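PDB 4MDY: periplasmic binding protein from Mycobacterium smegmatis, which probably binds an iron complex outside the cell membrane and delivers it to an ABC transporter for import. Local coordinates for residues 93-107 with 118-132. Numbering follows the deposited sequence.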
loop_
_atom_site.group_PDB
_atom_site.type_symbol
_atom_site.label_atom_id
_atom_site.label_comp_id
_atom_site.label_asym_id
_atom_site.label_seq_id
_atom_site.Cartn_x
_atom_site.Cartn_y
_atom_site.Cartn_z
ATOM N N ALA A 93 -6.395 1.782 24.298
ATOM C CA ALA A 93 -7.157 2.410 25.386
ATOM C C ALA A 93 -6.283 3.337 26.245
ATOM O O ALA A 93 -6.693 4.451 26.591
ATOM C CB ALA A 93 -7.821 1.344 26.246
ATOM N N ALA A 94 -5.073 2.890 26.561
ATOM C CA ALA A 94 -4.139 3.686 27.369
ATOM C C ALA A 94 -3.683 4.969 26.665
ATOM O O ALA A 94 -3.286 5.922 27.320
ATOM C CB ALA A 94 -2.937 2.844 27.770
ATOM N N LEU A 95 -3.744 4.993 25.337
ATOM C CA LEU A 95 -3.413 6.191 24.566
ATOM C C LEU A 95 -4.547 7.232 24.519
ATOM O O LEU A 95 -4.343 8.349 24.040
ATOM C CB LEU A 95 -2.967 5.806 23.147
ATOM C CG LEU A 95 -1.643 5.036 23.085
ATOM C CD1 LEU A 95 -1.495 4.285 21.768
ATOM C CD2 LEU A 95 -0.457 5.963 23.309
ATOM N N LYS A 96 -5.731 6.878 25.019
ATOM C CA LYS A 96 -6.834 7.835 25.162
ATOM C C LYS A 96 -7.146 8.574 23.859
ATOM O O LYS A 96 -7.218 9.796 23.834
ATOM C CB LYS A 96 -6.521 8.858 26.266
ATOM C CG LYS A 96 -6.299 8.253 27.640
ATOM C CD LYS A 96 -7.606 7.758 28.232
ATOM C CE LYS A 96 -7.401 7.215 29.634
ATOM N NZ LYS A 96 -8.640 6.576 30.155
ATOM N N PRO A 97 -7.329 7.831 22.767
ATOM C CA PRO A 97 -7.583 8.498 21.494
ATOM C C PRO A 97 -8.999 9.042 21.453
ATOM O O PRO A 97 -9.820 8.665 22.287
ATOM C CB PRO A 97 -7.415 7.372 20.485
ATOM C CG PRO A 97 -7.823 6.141 21.224
ATOM C CD PRO A 97 -7.468 6.368 22.668
ATOM N N ASP A 98 -9.273 9.943 20.517
ATOM C CA ASP A 98 -10.657 10.308 20.203
ATOM C C ASP A 98 -11.084 9.807 18.812
ATOM O O ASP A 98 -12.228 9.984 18.416
ATOM C CB ASP A 98 -10.911 11.811 20.389
ATOM C CG ASP A 98 -10.096 12.690 19.449
ATOM O OD1 ASP A 98 -9.277 12.172 18.654
ATOM O OD2 ASP A 98 -10.274 13.932 19.519
ATOM N N LEU A 99 -10.156 9.180 18.084
ATOM C CA LEU A 99 -10.491 8.462 16.850
ATOM C C LEU A 99 -9.516 7.318 16.641
ATOM O O LEU A 99 -8.298 7.489 16.779
ATOM C CB LEU A 99 -10.453 9.385 15.630
ATOM C CG LEU A 99 -10.911 8.744 14.304
ATOM C CD1 LEU A 99 -12.407 8.459 14.301
ATOM C CD2 LEU A 99 -10.575 9.634 13.119
ATOM N N ILE A 100 -10.055 6.154 16.307
ATOM C CA ILE A 100 -9.246 4.993 15.994
ATOM C C ILE A 100 -9.497 4.624 14.543
ATOM O O ILE A 100 -10.625 4.298 14.167
ATOM C CB ILE A 100 -9.580 3.802 16.913
ATOM C CG1 ILE A 100 -9.319 4.174 18.381
ATOM C CG2 ILE A 100 -8.739 2.586 16.545
ATOM C CD1 ILE A 100 -9.956 3.224 19.373
ATOM N N VAL A 101 -8.449 4.677 13.732
ATOM C CA VAL A 101 -8.544 4.301 12.338
ATOM C C VAL A 101 -8.007 2.889 12.162
ATOM O O VAL A 101 -6.815 2.623 12.405
ATOM C CB VAL A 101 -7.786 5.291 11.441
ATOM C CG1 VAL A 101 -7.941 4.902 9.985
ATOM C CG2 VAL A 101 -8.300 6.705 11.661
ATOM N N ALA A 102 -8.898 1.983 11.748
ATOM C CA ALA A 102 -8.559 0.577 11.600
ATOM C C ALA A 102 -9.202 -0.029 10.355
ATOM O O ALA A 102 -10.001 -0.964 10.433
ATOM C CB ALA A 102 -8.950 -0.200 12.851
ATOM N N THR A 103 -8.825 0.504 9.199
ATOM C CA THR A 103 -9.358 0.033 7.928
ATOM C C THR A 103 -8.504 -1.093 7.344
ATOM O O THR A 103 -8.987 -1.871 6.529
ATOM C CB THR A 103 -9.448 1.185 6.903
ATOM O OG1 THR A 103 -8.143 1.721 6.665
ATOM C CG2 THR A 103 -10.348 2.284 7.410
ATOM N N ASN A 104 -7.250 -1.191 7.793
ATOM C CA ASN A 104 -6.283 -2.149 7.265
ATOM C C ASN A 104 -5.572 -2.855 8.420
ATOM O O ASN A 104 -4.342 -2.862 8.502
ATOM C CB ASN A 104 -5.276 -1.408 6.379
ATOM C CG ASN A 104 -4.399 -2.339 5.555
ATOM O OD1 ASN A 104 -4.647 -3.539 5.452
ATOM N ND2 ASN A 104 -3.373 -1.775 4.944
ATOM N N ALA A 105 -6.376 -3.438 9.304
ATOM C CA ALA A 105 -5.917 -3.957 10.591
ATOM C C ALA A 105 -6.428 -5.375 10.920
ATOM O O ALA A 105 -6.154 -5.892 12.007
ATOM C CB ALA A 105 -6.337 -2.985 11.685
ATOM N N GLY A 106 -7.156 -6.000 9.995
ATOM C CA GLY A 106 -7.753 -7.314 10.237
ATOM C C GLY A 106 -8.907 -7.271 11.226
ATOM O O GLY A 106 -9.203 -8.256 11.898
ATOM N N LEU A 107 -9.581 -6.131 11.288
ATOM C CA LEU A 107 -10.650 -5.914 12.248
ATOM C C LEU A 107 -11.816 -6.875 12.020
ATOM O O LEU A 107 -12.263 -7.047 10.887
ATOM C CB LEU A 107 -11.135 -4.468 12.136
ATOM C CG LEU A 107 -11.953 -3.880 13.275
ATOM C CD1 LEU A 107 -11.137 -3.845 14.560
ATOM C CD2 LEU A 107 -12.421 -2.485 12.891
ATOM N N ILE A 118 -13.731 2.489 23.279
ATOM C CA ILE A 118 -12.662 3.440 23.564
ATOM C C ILE A 118 -12.926 4.767 22.865
ATOM O O ILE A 118 -12.869 5.832 23.488
ATOM C CB ILE A 118 -11.288 2.882 23.139
ATOM C CG1 ILE A 118 -11.037 1.530 23.817
ATOM C CG2 ILE A 118 -10.173 3.866 23.483
ATOM C CD1 ILE A 118 -9.892 0.738 23.222
ATOM N N ALA A 119 -13.197 4.701 21.563
ATOM C CA ALA A 119 -13.461 5.892 20.781
ATOM C C ALA A 119 -14.129 5.520 19.467
ATOM O O ALA A 119 -14.118 4.357 19.066
ATOM C CB ALA A 119 -12.165 6.650 20.514
ATOM N N PRO A 120 -14.715 6.515 18.791
ATOM C CA PRO A 120 -15.197 6.274 17.437
ATOM C C PRO A 120 -14.128 5.585 16.592
ATOM O O PRO A 120 -12.970 6.016 16.572
ATOM C CB PRO A 120 -15.489 7.679 16.924
ATOM C CG PRO A 120 -15.884 8.437 18.145
ATOM C CD PRO A 120 -15.022 7.880 19.252
ATOM N N THR A 121 -14.521 4.508 15.924
ATOM C CA THR A 121 -13.588 3.633 15.240
ATOM C C THR A 121 -14.014 3.504 13.781
ATOM O O THR A 121 -15.186 3.240 13.487
ATOM C CB THR A 121 -13.539 2.261 15.937
ATOM O OG1 THR A 121 -12.985 2.420 17.251
ATOM C CG2 THR A 121 -12.701 1.262 15.160
ATOM N N VAL A 122 -13.058 3.716 12.879
ATOM C CA VAL A 122 -13.301 3.640 11.438
ATOM C C VAL A 122 -12.803 2.291 10.936
ATOM O O VAL A 122 -11.600 2.004 10.998
ATOM C CB VAL A 122 -12.575 4.765 10.663
ATOM C CG1 VAL A 122 -12.975 4.738 9.187
ATOM C CG2 VAL A 122 -12.870 6.127 11.268
ATOM N N ALA A 123 -13.733 1.477 10.439
ATOM C CA ALA A 123 -13.441 0.145 9.922
ATOM C C ALA A 123 -13.354 0.123 8.402
ATOM O O ALA A 123 -13.715 1.091 7.717
ATOM C CB ALA A 123 -14.512 -0.840 10.378
ATOM N N GLN A 124 -12.888 -1.007 7.886
ATOM C CA GLN A 124 -12.931 -1.287 6.458
ATOM C C GLN A 124 -14.363 -1.100 5.942
ATOM O O GLN A 124 -15.337 -1.256 6.690
ATOM C CB GLN A 124 -12.422 -2.699 6.153
ATOM C CG GLN A 124 -13.276 -3.841 6.703
ATOM C CD GLN A 124 -12.856 -4.310 8.088
ATOM O OE1 GLN A 124 -12.319 -3.541 8.892
ATOM N NE2 GLN A 124 -13.100 -5.580 8.369
ATOM N N THR A 125 -14.489 -0.748 4.676
ATOM C CA THR A 125 -15.803 -0.389 4.132
ATOM C C THR A 125 -16.624 -1.609 3.746
ATOM O O THR A 125 -17.853 -1.587 3.841
ATOM C CB THR A 125 -15.666 0.530 2.905
ATOM O OG1 THR A 125 -14.716 -0.027 1.998
ATOM C CG2 THR A 125 -15.184 1.895 3.311
ATOM N N GLY A 126 -15.948 -2.665 3.306
ATOM C CA GLY A 126 -16.615 -3.867 2.825
ATOM C C GLY A 126 -16.064 -5.124 3.468
ATOM O O GLY A 126 -15.786 -5.146 4.664
ATOM N N SER A 127 -15.884 -6.163 2.661
ATOM C CA SER A 127 -15.574 -7.503 3.162
ATOM C C SER A 127 -14.079 -7.859 3.211
ATOM O O SER A 127 -13.730 -9.002 3.508
ATOM C CB SER A 127 -16.311 -8.528 2.302
ATOM O OG SER A 127 -15.864 -8.460 0.961
ATOM N N GLU A 128 -13.201 -6.895 2.926
ATOM C CA GLU A 128 -11.758 -7.121 3.003
ATOM C C GLU A 128 -11.197 -6.402 4.228
ATOM O O GLU A 128 -11.202 -5.175 4.293
ATOM C CB GLU A 128 -11.070 -6.633 1.728
ATOM C CG GLU A 128 -11.574 -7.314 0.456
ATOM C CD GLU A 128 -11.376 -8.827 0.460
ATOM O OE1 GLU A 128 -10.365 -9.308 1.022
ATOM O OE2 GLU A 128 -12.232 -9.542 -0.109
ATOM N N ALA A 129 -10.717 -7.183 5.192
ATOM C CA ALA A 129 -10.302 -6.663 6.495
ATOM C C ALA A 129 -8.861 -6.170 6.460
ATOM O O ALA A 129 -8.452 -5.384 7.310
ATOM C CB ALA A 129 -10.478 -7.733 7.559
ATOM N N PHE A 130 -8.112 -6.662 5.475
ATOM C CA PHE A 130 -6.792 -6.156 5.122
ATOM C C PHE A 130 -6.785 -5.753 3.648
ATOM O O PHE A 130 -7.395 -6.417 2.811
ATOM C CB PHE A 130 -5.725 -7.231 5.318
ATOM C CG PHE A 130 -5.243 -7.383 6.738
ATOM C CD1 PHE A 130 -4.480 -6.392 7.337
ATOM C CD2 PHE A 130 -5.508 -8.544 7.453
ATOM C CE1 PHE A 130 -4.016 -6.536 8.625
ATOM C CE2 PHE A 130 -5.046 -8.698 8.751
ATOM C CZ PHE A 130 -4.296 -7.694 9.335
ATOM N N PHE A 131 -6.068 -4.681 3.343
ATOM C CA PHE A 131 -5.766 -4.286 1.968
ATOM C C PHE A 131 -6.998 -4.123 1.076
ATOM O O PHE A 131 -7.009 -4.581 -0.061
ATOM C CB PHE A 131 -4.752 -5.257 1.353
ATOM C CG PHE A 131 -3.500 -5.403 2.173
ATOM C CD1 PHE A 131 -2.717 -4.295 2.461
ATOM C CD2 PHE A 131 -3.113 -6.637 2.672
ATOM C CE1 PHE A 131 -1.568 -4.414 3.225
ATOM C CE2 PHE A 131 -1.966 -6.761 3.440
ATOM C CZ PHE A 131 -1.196 -5.649 3.716
ATOM N N GLU A 132 -8.025 -3.462 1.600
ATOM C CA GLU A 132 -9.140 -2.994 0.770
ATOM C C GLU A 132 -8.621 -1.936 -0.209
ATOM O O GLU A 132 -7.564 -1.338 0.028
ATOM C CB GLU A 132 -10.261 -2.412 1.638
ATOM C CG GLU A 132 -9.941 -1.068 2.284
ATOM C CD GLU A 132 -11.106 -0.455 3.037
ATOM O OE1 GLU A 132 -12.238 -0.982 2.983
ATOM O OE2 GLU A 132 -10.878 0.580 3.685
HETATM O O HOH W 1 -9.313 -3.704 9.409
HETATM O O HOH W 2 -8.832 -3.540 4.321
#
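Ile100 is clasped by segment 118-132 through both backbone polar atoms, its N bonded to Pro120 O and its O to Val122 N, in a parallel beta-alpha-beta unit in which helix 109-116 links strand 99-102 to edge strand 121-123. A third bond, Ala102 N to Val122 O, completes the pairing; the one from Val122 N is 2.8 Å long to Ile100 O and 167° at the hydrogen. Packing is tight here. On one face, under helix 134-144, Leu99 CD1 lies 3.9 Å from Val122 CG2; on the other, Ile100 CD1 meets Ile118 CB at 4.0 Å, the two side chains crossing nearly at right angles.

Past Ala102 the regular pairing gives way to loops held by side-chain bonds and two waters, and the solvent side is reached at exposed Phe130. Water 2 bridges Thr103 O, Glu128 O and Glu132 N. Gln124, bent at chi2 (-91°), sends NE2 to Leu107 O at 3.0 Å, with the acceptor close to its amide plane. Gly106 sits over one face of the Phe130 ring, its CA 3.7 Å from the centroid in a CH-pi contact. Asn104, whose ND2 reaches Thr39 OG1, receives Phe131 N on OD1 at 2.8 Å, the donor standing 55° out of the carbonyl plane.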